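Local atomic coordinates of GP37 (Pseudomonas phage phikz, PDB entry 5FT0), a protein that probably inhibits the host endoribonuclease RNase E, and with it the RNA degradosome, during phage infection. Residues 180-183 with 184-188. Residues are numbered along the deposited sequence; the frame is centred on the assembly and turned at random.
Sequences YTDY and FANKL
K187 lays the root of its side chain over one face of the Y183 ring. Its CB stands 3.7 Å from the ring centroid and only 7° off the ring normal, a CH-pi contact. CG of K187 comes down beside it, 3.6 Å from CD1 of Y183. The two side chains cross at about a right angle. L188 meets the same ring at its edge, near the ring plane, with its CD1 3.8 Å from CE2 of Y183. That methyl also sits over the centre of the F184 ring, so it touches both aromatic rings. Y183 reaches these partners because its CG is anti to the backbone N (chi1 -171°), which sends the ring outward from the helix, with only a slight lean toward its C-terminal end.

The contact lies in the C-terminal turns of the long helix 158-187. Regular i to i+4 bonds run through it, the straightest from F184 N to Y180 O (3.1 Å, 168°). Further along, O of Y183 takes two donors: K187 N at 2.7 Å and, weakly, L188 N at 3.3 Å.

A water donates to K187 O at 3.0 Å and weakly to OH of Y183, bridging the ring's hydroxyl to the backbone of K187. The side-chain ends of Y183 and K187 both reach D19: OH of Y183 hydrogen-bonds its backbone O, and NZ of K187 forms a salt bridge with its OD2. On the sheet side, Y180 and F184 pack against F213 and F225 of strands 206-217 and 220-232. L89 of helix 87-98 touches both Y180 and Y183.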
ATOM      1  N   TYR A 180      23.901  -5.212 -17.142  1.00 29.06           N
ATOM      2  CA  TYR A 180      22.967  -4.450 -17.963  1.00 26.23           C
ATOM      3  C   TYR A 180      23.703  -3.651 -19.028  1.00 28.63           C
ATOM      4  O   TYR A 180      23.224  -3.531 -20.162  1.00 31.86           O
ATOM      5  CB  TYR A 180      22.120  -3.528 -17.084  1.00 25.08           C
ATOM      6  CG  TYR A 180      20.891  -4.203 -16.534  1.00 25.92           C
ATOM      7  CD1 TYR A 180      20.959  -4.987 -15.391  1.00 24.48           C
ATOM      8  CD2 TYR A 180      19.669  -4.086 -17.178  1.00 26.00           C
ATOM      9  CE1 TYR A 180      19.839  -5.620 -14.894  1.00 25.47           C
ATOM     10  CE2 TYR A 180      18.542  -4.714 -16.689  1.00 26.80           C
ATOM     11  CZ  TYR A 180      18.634  -5.483 -15.547  1.00 27.43           C
ATOM     12  OH  TYR A 180      17.514  -6.111 -15.057  1.00 27.83           O
ATOM     13  N   THR A 181      24.868  -3.101 -18.681  1.00 27.76           N
ATOM     14  CA  THR A 181      25.653  -2.344 -19.650  1.00 25.47           C
ATOM     15  C   THR A 181      26.102  -3.232 -20.804  1.00 32.97           C
ATOM     16  O   THR A 181      25.985  -2.856 -21.975  1.00 29.85           O
ATOM     17  CB  THR A 181      26.861  -1.708 -18.961  1.00 32.79           C
ATOM     18  OG1 THR A 181      26.412  -0.875 -17.884  1.00 34.32           O
ATOM     19  CG2 THR A 181      27.658  -0.869 -19.948  1.00 33.66           C
ATOM     20  N   ASP A 182      26.613  -4.424 -20.487  1.00 28.95           N
ATOM     21  CA  ASP A 182      27.057  -5.339 -21.533  1.00 33.80           C
ATOM     22  C   ASP A 182      25.882  -5.851 -22.356  1.00 30.97           C
ATOM     23  O   ASP A 182      25.966  -5.933 -23.587  1.00 31.21           O
ATOM     24  CB  ASP A 182      27.832  -6.506 -20.918  1.00 35.51           C
ATOM     25  CG  ASP A 182      29.173  -6.082 -20.360  1.00 36.06           C
ATOM     26  OD1 ASP A 182      29.660  -4.995 -20.739  1.00 40.39           O
ATOM     27  OD2 ASP A 182      29.744  -6.840 -19.549  1.00 43.61           O
ATOM     28  N   TYR A 183      24.775  -6.200 -21.694  1.00 30.65           N
ATOM     29  CA  TYR A 183      23.626  -6.736 -22.420  1.00 25.94           C
ATOM     30  C   TYR A 183      23.114  -5.740 -23.452  1.00 28.35           C
ATOM     31  O   TYR A 183      22.856  -6.102 -24.605  1.00 28.61           O
ATOM     32  CB  TYR A 183      22.508  -7.120 -21.452  1.00 28.32           C
ATOM     33  CG  TYR A 183      21.399  -7.880 -22.138  1.00 29.78           C
ATOM     34  CD1 TYR A 183      21.447  -9.262 -22.248  1.00 22.84           C
ATOM     35  CD2 TYR A 183      20.313  -7.215 -22.696  1.00 26.17           C
ATOM     36  CE1 TYR A 183      20.442  -9.964 -22.884  1.00 28.95           C
ATOM     37  CE2 TYR A 183      19.302  -7.909 -23.337  1.00 23.86           C
ATOM     38  CZ  TYR A 183      19.372  -9.285 -23.427  1.00 26.79           C
ATOM     39  OH  TYR A 183      18.373  -9.986 -24.066  1.00 26.85           O
ATOM     40  N   PHE A 184      22.955  -4.476 -23.059  1.00 25.21           N
ATOM     41  CA  PHE A 184      22.461  -3.482 -24.006  1.00 30.71           C
ATOM     42  C   PHE A 184      23.463  -3.237 -25.127  1.00 29.18           C
ATOM     43  O   PHE A 184      23.075  -3.101 -26.293  1.00 28.53           O
ATOM     44  CB  PHE A 184      22.129  -2.179 -23.277  1.00 24.38           C
ATOM     45  CG  PHE A 184      20.695  -2.087 -22.838  1.00 28.69           C
ATOM     46  CD1 PHE A 184      20.274  -2.682 -21.656  1.00 26.55           C
ATOM     47  CD2 PHE A 184      19.763  -1.416 -23.614  1.00 23.36           C
ATOM     48  CE1 PHE A 184      18.949  -2.603 -21.256  1.00 25.55           C
ATOM     49  CE2 PHE A 184      18.437  -1.335 -23.223  1.00 24.71           C
ATOM     50  CZ  PHE A 184      18.029  -1.926 -22.041  1.00 21.45           C
ATOM     51  N   ALA A 185      24.756  -3.201 -24.800  1.00 30.28           N
ATOM     52  CA  ALA A 185      25.764  -2.895 -25.812  1.00 31.01           C
ATOM     53  C   ALA A 185      25.964  -4.054 -26.781  1.00 33.92           C
ATOM     54  O   ALA A 185      26.218  -3.835 -27.971  1.00 32.16           O
ATOM     55  CB  ALA A 185      27.085  -2.525 -25.141  1.00 27.06           C
ATOM     56  N   ASN A 186      25.846  -5.293 -26.298  1.00 35.07           N
ATOM     57  CA  ASN A 186      26.151  -6.465 -27.112  1.00 34.79           C
ATOM     58  C   ASN A 186      24.918  -7.183 -27.641  1.00 29.71           C
ATOM     59  O   ASN A 186      24.994  -7.806 -28.705  1.00 32.04           O
ATOM     60  CB  ASN A 186      26.993  -7.464 -26.308  1.00 28.00           C
ATOM     61  CG  ASN A 186      28.275  -6.851 -25.778  1.00 35.51           C
ATOM     62  OD1 ASN A 186      28.899  -6.022 -26.439  1.00 37.38           O
ATOM     63  ND2 ASN A 186      28.671  -7.254 -24.573  1.00 35.42           N
ATOM     64  N   LYS A 187      23.788  -7.119 -26.935  1.00 31.31           N
ATOM     65  CA  LYS A 187      22.597  -7.867 -27.313  1.00 27.76           C
ATOM     66  C   LYS A 187      21.472  -6.997 -27.849  1.00 30.38           C
ATOM     67  O   LYS A 187      20.546  -7.531 -28.468  1.00 33.19           O
ATOM     68  CB  LYS A 187      22.072  -8.677 -26.119  1.00 32.88           C
ATOM     69  CG  LYS A 187      23.143  -9.468 -25.394  1.00 33.06           C
ATOM     70  CD  LYS A 187      23.670 -10.571 -26.278  1.00 33.74           C
ATOM     71  CE  LYS A 187      24.508 -11.563 -25.486  1.00 35.74           C
ATOM     72  NZ  LYS A 187      24.787 -12.791 -26.282  1.00 37.16           N
ATOM     73  N   LEU A 188      21.515  -5.688 -27.619  1.00 28.79           N
ATOM     74  CA  LEU A 188      20.500  -4.758 -28.104  1.00 31.97           C
ATOM     75  C   LEU A 188      21.159  -3.623 -28.870  1.00 31.79           C
ATOM     76  O   LEU A 188      20.742  -2.463 -28.788  1.00 31.03           O
ATOM     77  CB  LEU A 188      19.659  -4.218 -26.950  1.00 28.95           C
ATOM     78  CG  LEU A 188      18.939  -5.254 -26.081  1.00 29.68           C
ATOM     79  CD1 LEU A 188      18.299  -4.585 -24.863  1.00 23.69           C
ATOM     80  CD2 LEU A 188      17.893  -6.013 -26.893  1.00 21.82           C
TER
HETATM   81  O   HOH W   1      18.751  -9.708 -27.466  1.00 32.33           O